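Local coordinates for RimK domain protein ATP-grasp (Sphaerobacter thermophilus, PDB 5I47), which probably binds ATP and a metal ion as an ATP-grasp ligase of the RimK/LysX type, its true substrate still uncertain, at residues R13-E18 with L254-S259; V7-D12 with L56-A61; R19-A24 with D266-I271. All coordinates share one frame; numbering follows the deposited sequence.

Interaction 1 (R13-E18 with L254-S259); sequences RLRVEE and LVDFRS
E17 lies over the ring of F257 and across R258, its aliphatic part serving the ring and its carboxylate the charge. With CG anti to the carbonyl carbon (chi1 -71°), E17 lays that atom over the middle of the F257 face, 3.5 Å from the ring centroid, a CH-pi contact in which the two side chains run antiparallel to one another. The bend at chi2 (88°) then swings the carboxylate toward R258, where OE1 stands above one guanidinium face, 3.5 Å from NH2, so the salt bridge is one of charge alone. R15 NH1 forms a closer salt bridge to E17 OE1, at 3.0 Å. R15 NH1 and R258 NH2 approach directly to 3.0 Å, two donors without a hydrogen bond, and OE1, near both, probably offsets the repulsion. At its edge, in plane, R15 sends NH2 to V255 O in a weak 3.5 Å hydrogen bond. R15, N-cap of helix 16-27, gives its backbone N to E18 OE1, which also pairs by charge with R15 NE from well out of the guanidinium plane. R15, E17, E18 and R258 thus form a salt-bridge network joining the first helix of the Rossmann-like preATP-grasp domain to the segment after strand 246-253 of the five-stranded antiparallel sheet.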
loop_
_atom_site.group_PDB
_atom_site.type_symbol
_atom_site.label_atom_id
_atom_site.label_comp_id
_atom_site.label_asym_id
_atom_site.label_seq_id
_atom_site.Cartn_x
_atom_site.Cartn_y
_atom_site.Cartn_z
ATOM N N ARG B 13 -3.489 22.328 -9.604
ATOM C CA ARG B 13 -3.861 23.681 -9.993
ATOM C C ARG B 13 -4.310 24.442 -8.755
ATOM O O ARG B 13 -4.866 23.858 -7.818
ATOM C CB ARG B 13 -4.967 23.680 -11.055
ATOM C CG ARG B 13 -6.235 22.952 -10.649
ATOM C CD ARG B 13 -7.227 22.922 -11.797
ATOM N NE ARG B 13 -8.593 23.089 -11.321
ATOM C CZ ARG B 13 -9.150 24.267 -11.059
ATOM N NH1 ARG B 13 -8.458 25.389 -11.226
ATOM N NH2 ARG B 13 -10.397 24.326 -10.626
ATOM N N LEU B 14 -4.058 25.749 -8.761
ATOM C CA LEU B 14 -4.388 26.601 -7.625
ATOM C C LEU B 14 -5.887 26.872 -7.594
ATOM O O LEU B 14 -6.451 27.394 -8.562
ATOM C CB LEU B 14 -3.609 27.912 -7.698
ATOM C CG LEU B 14 -2.083 27.804 -7.710
ATOM C CD1 LEU B 14 -1.448 29.180 -7.785
ATOM C CD2 LEU B 14 -1.584 27.053 -6.484
ATOM N N ARG B 15 -6.531 26.517 -6.485
ATOM C CA ARG B 15 -7.915 26.862 -6.222
ATOM C C ARG B 15 -7.961 27.868 -5.070
ATOM O O ARG B 15 -6.930 28.453 -4.701
ATOM C CB ARG B 15 -8.719 25.594 -5.931
ATOM C CG ARG B 15 -8.840 24.634 -7.099
ATOM C CD ARG B 15 -9.396 23.301 -6.628
ATOM N NE ARG B 15 -8.693 22.820 -5.438
ATOM C CZ ARG B 15 -9.225 22.759 -4.218
ATOM N NH1 ARG B 15 -10.479 23.138 -4.016
ATOM N NH2 ARG B 15 -8.501 22.312 -3.200
ATOM N N VAL B 16 -9.151 28.055 -4.493
ATOM C CA VAL B 16 -9.337 29.067 -3.454
ATOM C C VAL B 16 -8.457 28.764 -2.245
ATOM O O VAL B 16 -7.787 29.652 -1.706
ATOM C CB VAL B 16 -10.822 29.166 -3.063
ATOM C CG1 VAL B 16 -10.980 29.900 -1.743
ATOM C CG2 VAL B 16 -11.607 29.880 -4.153
ATOM N N GLU B 17 -8.449 27.506 -1.798
ATOM C CA GLU B 17 -7.628 27.145 -0.645
ATOM C C GLU B 17 -6.148 27.376 -0.925
ATOM O O GLU B 17 -5.400 27.806 -0.039
ATOM C CB GLU B 17 -7.878 25.690 -0.251
ATOM C CG GLU B 17 -9.242 25.430 0.379
ATOM C CD GLU B 17 -10.314 25.117 -0.650
ATOM O OE1 GLU B 17 -10.031 25.244 -1.863
ATOM O OE2 GLU B 17 -11.436 24.738 -0.244
ATOM N N GLU B 18 -5.710 27.118 -2.161
ATOM C CA GLU B 18 -4.295 27.257 -2.488
ATOM C C GLU B 18 -3.847 28.715 -2.457
ATOM O O GLU B 18 -2.734 29.017 -2.015
ATOM C CB GLU B 18 -4.005 26.629 -3.851
ATOM C CG GLU B 18 -3.770 25.123 -3.808
ATOM C CD GLU B 18 -5.018 24.344 -3.441
ATOM O OE1 GLU B 18 -6.039 24.487 -4.148
ATOM O OE2 GLU B 18 -4.985 23.597 -2.438
ATOM N N LEU B 254 -6.983 17.437 4.391
ATOM C CA LEU B 254 -7.730 18.695 4.460
ATOM C C LEU B 254 -7.591 19.415 3.122
ATOM O O LEU B 254 -6.747 20.294 2.927
ATOM C CB LEU B 254 -7.242 19.561 5.614
ATOM C CG LEU B 254 -8.073 20.822 5.853
ATOM C CD1 LEU B 254 -9.509 20.455 6.188
ATOM C CD2 LEU B 254 -7.464 21.679 6.952
ATOM N N VAL B 255 -8.443 19.021 2.179
ATOM C CA VAL B 255 -8.439 19.613 0.845
ATOM C C VAL B 255 -9.372 20.812 0.771
ATOM O O VAL B 255 -9.012 21.860 0.231
ATOM C CB VAL B 255 -8.807 18.547 -0.208
ATOM C CG1 VAL B 255 -8.938 19.181 -1.578
ATOM C CG2 VAL B 255 -7.762 17.440 -0.235
ATOM N N ASP B 256 -10.580 20.679 1.318
ATOM C CA ASP B 256 -11.577 21.743 1.306
ATOM C C ASP B 256 -11.658 22.363 2.696
ATOM O O ASP B 256 -12.228 21.765 3.614
ATOM C CB ASP B 256 -12.945 21.210 0.883
ATOM C CG ASP B 256 -12.859 20.204 -0.243
ATOM O OD1 ASP B 256 -12.122 20.458 -1.221
ATOM O OD2 ASP B 256 -13.528 19.151 -0.145
ATOM N N PHE B 257 -11.089 23.556 2.856
ATOM C CA PHE B 257 -11.368 24.387 4.021
ATOM C C PHE B 257 -11.934 25.737 3.594
ATOM O O PHE B 257 -11.735 26.752 4.265
ATOM C CB PHE B 257 -10.132 24.549 4.909
ATOM C CG PHE B 257 -8.922 25.101 4.206
ATOM C CD1 PHE B 257 -8.676 26.465 4.183
ATOM C CD2 PHE B 257 -8.002 24.251 3.615
ATOM C CE1 PHE B 257 -7.550 26.971 3.561
ATOM C CE2 PHE B 257 -6.876 24.751 2.986
ATOM C CZ PHE B 257 -6.649 26.112 2.962
ATOM N N ARG B 258 -12.659 25.739 2.472
ATOM C CA ARG B 258 -13.289 26.953 1.961
ATOM C C ARG B 258 -14.353 27.467 2.921
ATOM O O ARG B 258 -14.326 28.632 3.335
ATOM C CB ARG B 258 -13.904 26.663 0.591
ATOM C CG ARG B 258 -13.803 27.779 -0.425
ATOM C CD ARG B 258 -14.515 27.380 -1.710
ATOM N NE ARG B 258 -14.056 26.088 -2.213
ATOM C CZ ARG B 258 -13.366 25.920 -3.337
ATOM N NH1 ARG B 258 -13.059 26.962 -4.095
ATOM N NH2 ARG B 258 -12.992 24.706 -3.712
ATOM N N SER B 259 -15.304 26.600 3.283
ATOM C CA SER B 259 -16.420 27.012 4.127
ATOM C C SER B 259 -15.944 27.510 5.485
ATOM O O SER B 259 -16.452 28.514 5.999
ATOM C CB SER B 259 -17.395 25.846 4.298
ATOM O OG SER B 259 -18.344 26.116 5.317
#

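Interaction 2 (V7-D12 with L56-A61)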
loop_
_atom_site.group_PDB
_atom_site.type_symbol
_atom_site.label_atom_id
_atom_site.label_comp_id
_atom_site.label_asym_id
_atom_site.label_seq_id
_atom_site.Cartn_x
_atom_site.Cartn_y
_atom_site.Cartn_z
ATOM N N VAL B 7 8.129 27.320 -0.296
ATOM C CA VAL B 7 7.294 26.221 0.175
ATOM C C VAL B 7 6.556 25.633 -1.020
ATOM O O VAL B 7 5.958 26.373 -1.810
ATOM C CB VAL B 7 6.298 26.686 1.256
ATOM C CG1 VAL B 7 5.208 25.650 1.464
ATOM C CG2 VAL B 7 7.026 26.963 2.563
ATOM N N ALA B 8 6.594 24.307 -1.151
ATOM C CA ALA B 8 5.961 23.618 -2.269
ATOM C C ALA B 8 4.519 23.258 -1.926
ATOM O O ALA B 8 4.252 22.684 -0.865
ATOM C CB ALA B 8 6.744 22.359 -2.635
ATOM N N LEU B 9 3.596 23.597 -2.830
ATOM C CA LEU B 9 2.180 23.241 -2.716
ATOM C C LEU B 9 1.913 22.121 -3.720
ATOM O O LEU B 9 1.646 22.370 -4.896
ATOM C CB LEU B 9 1.268 24.443 -2.974
ATOM C CG LEU B 9 1.299 25.669 -2.058
ATOM C CD1 LEU B 9 0.287 26.704 -2.551
ATOM C CD2 LEU B 9 1.026 25.293 -0.607
ATOM N N LEU B 10 1.990 20.880 -3.243
ATOM C CA LEU B 10 1.791 19.710 -4.089
ATOM C C LEU B 10 0.342 19.635 -4.545
ATOM O O LEU B 10 -0.516 19.089 -3.843
ATOM C CB LEU B 10 2.187 18.432 -3.344
ATOM C CG LEU B 10 3.636 18.376 -2.866
ATOM C CD1 LEU B 10 3.916 17.087 -2.102
ATOM C CD2 LEU B 10 4.572 18.517 -4.051
ATOM N N ALA B 11 0.060 20.191 -5.718
ATOM C CA ALA B 11 -1.294 20.238 -6.241
ATOM C C ALA B 11 -1.212 20.309 -7.755
ATOM O O ALA B 11 -0.145 20.535 -8.330
ATOM C CB ALA B 11 -2.076 21.428 -5.672
ATOM N N ASP B 12 -2.353 20.111 -8.403
ATOM C CA ASP B 12 -2.385 20.159 -9.854
ATOM C C ASP B 12 -2.779 21.524 -10.393
ATOM O O ASP B 12 -2.416 21.853 -11.526
ATOM C CB ASP B 12 -3.334 19.085 -10.390
ATOM C CG ASP B 12 -2.886 17.685 -10.018
ATOM O OD1 ASP B 12 -3.740 16.870 -9.608
ATOM O OD2 ASP B 12 -1.671 17.401 -10.128
ATOM N N LEU B 56 3.692 20.865 1.082
ATOM C CA LEU B 56 2.358 20.696 1.646
ATOM C C LEU B 56 1.491 20.006 0.603
ATOM O O LEU B 56 1.186 20.591 -0.441
ATOM C CB LEU B 56 1.763 22.040 2.066
ATOM C CG LEU B 56 0.320 22.061 2.575
ATOM C CD1 LEU B 56 0.153 21.168 3.790
ATOM C CD2 LEU B 56 -0.090 23.487 2.899
ATOM N N ASP B 57 1.107 18.762 0.875
ATOM C CA ASP B 57 0.312 17.996 -0.078
ATOM C C ASP B 57 -1.123 18.501 -0.047
ATOM O O ASP B 57 -1.825 18.345 0.959
ATOM C CB ASP B 57 0.379 16.506 0.242
ATOM C CG ASP B 57 -0.115 15.641 -0.902
ATOM O OD1 ASP B 57 -1.016 16.076 -1.643
ATOM O OD2 ASP B 57 0.402 14.520 -1.062
ATOM N N ARG B 58 -1.559 19.106 -1.151
ATOM C CA ARG B 58 -2.901 19.649 -1.287
ATOM C C ARG B 58 -3.816 18.735 -2.090
ATOM O O ARG B 58 -4.874 19.175 -2.556
ATOM C CB ARG B 58 -2.841 21.037 -1.930
ATOM C CG ARG B 58 -2.032 22.051 -1.140
ATOM C CD ARG B 58 -2.772 22.480 0.110
ATOM N NE ARG B 58 -4.160 22.803 -0.195
ATOM C CZ ARG B 58 -5.209 22.219 0.372
ATOM N NH1 ARG B 58 -5.033 21.290 1.301
ATOM N NH2 ARG B 58 -6.437 22.576 0.019
ATOM N N GLY B 59 -3.431 17.471 -2.264
ATOM C CA GLY B 59 -4.196 16.528 -3.044
ATOM C C GLY B 59 -4.921 15.507 -2.178
ATOM O O GLY B 59 -4.705 15.394 -0.970
ATOM N N GLU B 60 -5.814 14.769 -2.835
ATOM C CA GLU B 60 -6.515 13.663 -2.197
ATOM C C GLU B 60 -5.512 12.615 -1.724
ATOM O O GLU B 60 -4.531 12.315 -2.410
ATOM C CB GLU B 60 -7.515 13.048 -3.184
ATOM C CG GLU B 60 -8.394 11.937 -2.627
ATOM C CD GLU B 60 -8.956 11.031 -3.720
ATOM O OE1 GLU B 60 -8.533 11.162 -4.894
ATOM O OE2 GLU B 60 -9.816 10.177 -3.408
ATOM N N ALA B 61 -5.750 12.067 -0.537
ATOM C CA ALA B 61 -4.820 11.105 0.039
ATOM C C ALA B 61 -4.911 9.777 -0.702
ATOM O O ALA B 61 -5.973 9.148 -0.731
ATOM C CB ALA B 61 -5.120 10.909 1.520
#
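L56 and L10 carry the ladder of backbone hydrogen bonds that joins the two strands, which run in nearly the same direction, 8° apart. L56 N donates to A8 O at 2.7 Å, L56 O accepts from L10 N at 2.9 Å, and R58 N carries the pattern beyond the strand end by donating to L10 O, also at 2.9 Å. L56 thus bonds to A8 and L10, the residues flanking its partner L9, the pattern of a parallel bridge. The pairing belongs to the four-stranded parallel sheet of the preATP-grasp domain, where strand 6-10 sits between 31-35 and 54-57, an order in keeping with the Rossmann-like fold of this family. L9 and L56 extend alongside each other in the same sense, meeting at their CD2 atoms, 4.1 Å apart, on the face covered by helix 16-27. On the other face L10 packs on the backbone of D57, CB 3.8 Å from D57 CA, and helix 63-74 covers the leucine. Past the strands, A11 CB meets R58 CB at 3.8 Å. With CG anti to the backbone N (chi1 -165°), D57 brings OD1 to G59 N at 2.9 Å, an Asx turn, and the same oxygen is salt-bridged to R65. The R58 chain, bent at chi2 and chi3, carries its guanidinium away from A11 to a salt bridge with E18 and to the carbonyls of L254 and V255.

Interaction 3 (R19-A24 with D266-I271); sequences RLLIEA and DVAGMI
A268 is the residue on which helix 19-24 rests, and the approach to it begins two residues earlier, at the start of its own helix. D266 occupies the N-cap position: its OD1 accepts from G269 N at 3.0 Å, met from well above the carboxylate plane, so the first turn is capped by a side chain of its own segment while the neighbouring helix packs farther along. V267 turns to other company, touching F257 and A186. At A268 the methyl points at helix 19-24 and lies against L20, L21 and A24. CB stands 3.9 Å from L20 CB and 3.8 Å from L20 O. The small side chain thus meets both backbone and side-chain atoms of the partner. The carbonyl of A268 lies against the partner too, with A24 CB 3.6 Å from A268 O. The small size of A24 and A268 lets the backbones come close, and A24 CB lies 4.0 Å from G269 CA. The bare CA of G269 suits the cap instead, since a CB there would run into the D266 carboxylate. M270, a selenomethionine, faces strand 180-187. At I271, CG2, set anti to the backbone N by a chi1 of -66° for CG1, reaches L21 CD2 at 3.6 Å. L21 and I271 cross obliquely, and both also touch L56 of the parallel sheet. No hydrogen bond links the two segments: the contact is van der Waals packing, of methyls against apolar side chains and backbone carbonyls. With axes 8.5 Å apart and a crossing angle of -57°, this is close helix-helix packing through A24, A268 and G269, flanked by L20, L21 and I271, joining the first helix of the Rossmann-like preATP-grasp domain to the C-terminal helix of the ATP-grasp domain.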
loop_
_atom_site.group_PDB
_atom_site.type_symbol
_atom_site.label_atom_id
_atom_site.label_comp_id
_atom_site.label_asym_id
_atom_site.label_seq_id
_atom_site.Cartn_x
_atom_site.Cartn_y
_atom_site.Cartn_z
ATOM N N ARG B 19 -4.695 29.638 -2.913
ATOM C CA ARG B 19 -4.291 31.040 -2.896
ATOM C C ARG B 19 -4.336 31.635 -1.493
ATOM O O ARG B 19 -3.501 32.485 -1.163
ATOM C CB ARG B 19 -5.160 31.858 -3.857
ATOM C CG ARG B 19 -6.635 31.898 -3.517
ATOM C CD ARG B 19 -7.451 32.329 -4.721
ATOM N NE ARG B 19 -7.007 31.634 -5.927
ATOM C CZ ARG B 19 -7.802 31.305 -6.939
ATOM N NH1 ARG B 19 -9.096 31.596 -6.892
ATOM N NH2 ARG B 19 -7.303 30.674 -7.996
ATOM N N LEU B 20 -5.291 31.206 -0.660
ATOM C CA LEU B 20 -5.282 31.597 0.747
ATOM C C LEU B 20 -3.979 31.190 1.419
ATOM O O LEU B 20 -3.419 31.947 2.223
ATOM C CB LEU B 20 -6.466 30.970 1.482
ATOM C CG LEU B 20 -7.868 31.430 1.097
ATOM C CD1 LEU B 20 -8.918 30.667 1.895
ATOM C CD2 LEU B 20 -8.003 32.926 1.318
ATOM N N LEU B 21 -3.482 29.991 1.103
ATOM C CA LEU B 21 -2.212 29.547 1.662
ATOM C C LEU B 21 -1.044 30.359 1.121
ATOM O O LEU B 21 -0.077 30.611 1.849
ATOM C CB LEU B 21 -2.013 28.057 1.380
ATOM C CG LEU B 21 -2.865 27.127 2.247
ATOM C CD1 LEU B 21 -3.153 25.822 1.525
ATOM C CD2 LEU B 21 -2.175 26.862 3.576
ATOM N N ILE B 22 -1.111 30.783 -0.143
ATOM C CA ILE B 22 -0.044 31.620 -0.680
ATOM C C ILE B 22 -0.002 32.960 0.044
ATOM O O ILE B 22 1.079 33.519 0.265
ATOM C CB ILE B 22 -0.209 31.787 -2.202
ATOM C CG1 ILE B 22 -0.025 30.434 -2.895
ATOM C CG2 ILE B 22 0.782 32.809 -2.748
ATOM C CD1 ILE B 22 0.260 30.530 -4.372
ATOM N N GLU B 23 -1.162 33.485 0.449
ATOM C CA GLU B 23 -1.176 34.695 1.266
ATOM C C GLU B 23 -0.559 34.435 2.633
ATOM O O GLU B 23 0.314 35.185 3.085
ATOM C CB GLU B 23 -2.606 35.218 1.420
ATOM C CG GLU B 23 -3.263 35.665 0.124
ATOM C CD GLU B 23 -4.672 36.196 0.337
ATOM O OE1 GLU B 23 -4.956 36.721 1.438
ATOM O OE2 GLU B 23 -5.497 36.085 -0.597
ATOM N N ALA B 24 -0.997 33.365 3.302
ATOM C CA ALA B 24 -0.526 33.091 4.656
ATOM C C ALA B 24 0.968 32.793 4.676
ATOM O O ALA B 24 1.674 33.201 5.605
ATOM C CB ALA B 24 -1.320 31.934 5.260
ATOM N N ASP B 266 -9.148 31.317 10.597
ATOM C CA ASP B 266 -7.938 31.474 9.790
ATOM C C ASP B 266 -7.283 30.105 9.581
ATOM O O ASP B 266 -6.199 29.805 10.084
ATOM C CB ASP B 266 -6.990 32.462 10.456
ATOM C CG ASP B 266 -5.775 32.777 9.607
ATOM O OD1 ASP B 266 -5.818 32.528 8.383
ATOM O OD2 ASP B 266 -4.774 33.279 10.166
ATOM N N VAL B 267 -7.972 29.261 8.806
ATOM C CA VAL B 267 -7.490 27.899 8.585
ATOM C C VAL B 267 -6.150 27.918 7.864
ATOM O O VAL B 267 -5.220 27.190 8.233
ATOM C CB VAL B 267 -8.531 27.071 7.809
ATOM C CG1 VAL B 267 -8.039 25.637 7.642
ATOM C CG2 VAL B 267 -9.877 27.098 8.514
ATOM N N ALA B 268 -6.029 28.752 6.829
ATOM C CA ALA B 268 -4.782 28.830 6.077
ATOM C C ALA B 268 -3.635 29.317 6.953
ATOM O O ALA B 268 -2.493 28.867 6.800
ATOM C CB ALA B 268 -4.958 29.741 4.863
ATOM N N GLY B 269 -3.917 30.234 7.878
ATOM C CA GLY B 269 -2.872 30.712 8.767
ATOM C C GLY B 269 -2.357 29.626 9.691
ATOM O O GLY B 269 -1.147 29.487 9.888
HETATM N N MSE B 270 -3.263 28.839 10.260
HETATM C CA MSE B 270 -2.889 27.734 11.135
HETATM C C MSE B 270 -2.046 26.698 10.401
HETATM O O MSE B 270 -1.081 26.168 10.950
HETATM C CB MSE B 270 -4.139 27.074 11.709
HETATM C CG MSE B 270 -5.032 28.022 12.475
HETATM SE SE MSE B 270 -6.713 27.183 12.980
HETATM C CE MSE B 270 -6.004 25.751 14.112
ATOM N N ILE B 271 -2.426 26.412 9.155
ATOM C CA ILE B 271 -1.678 25.454 8.346
ATOM C C ILE B 271 -0.283 25.985 8.051
ATOM O O ILE B 271 0.713 25.261 8.173
ATOM C CB ILE B 271 -2.450 25.127 7.056
ATOM C CG1 ILE B 271 -3.745 24.387 7.392
ATOM C CG2 ILE B 271 -1.592 24.307 6.109
ATOM C CD1 ILE B 271 -4.494 23.890 6.187
#

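Overall arrangement
Interactions 1 and 3 share helix 16-27 and show how chemistry changes along one element. At its N-terminal end, in 13-18 with 254-259, charge pairing and aromatic packing mix in a partly buried contact. Farther along, 19-24 with 266-271 is buried and held by van der Waals packing. Interaction 2, also buried, differs from both: it lies within the preATP-grasp sheet and is held by backbone hydrogen bonds, whereas the other two join that domain to the ATP-grasp domain. R58 bridges interaction 2 to interaction 1, and L56 bridges it to interaction 3. F257 in turn packs on L21 and V267, linking interaction 1 with interaction 3.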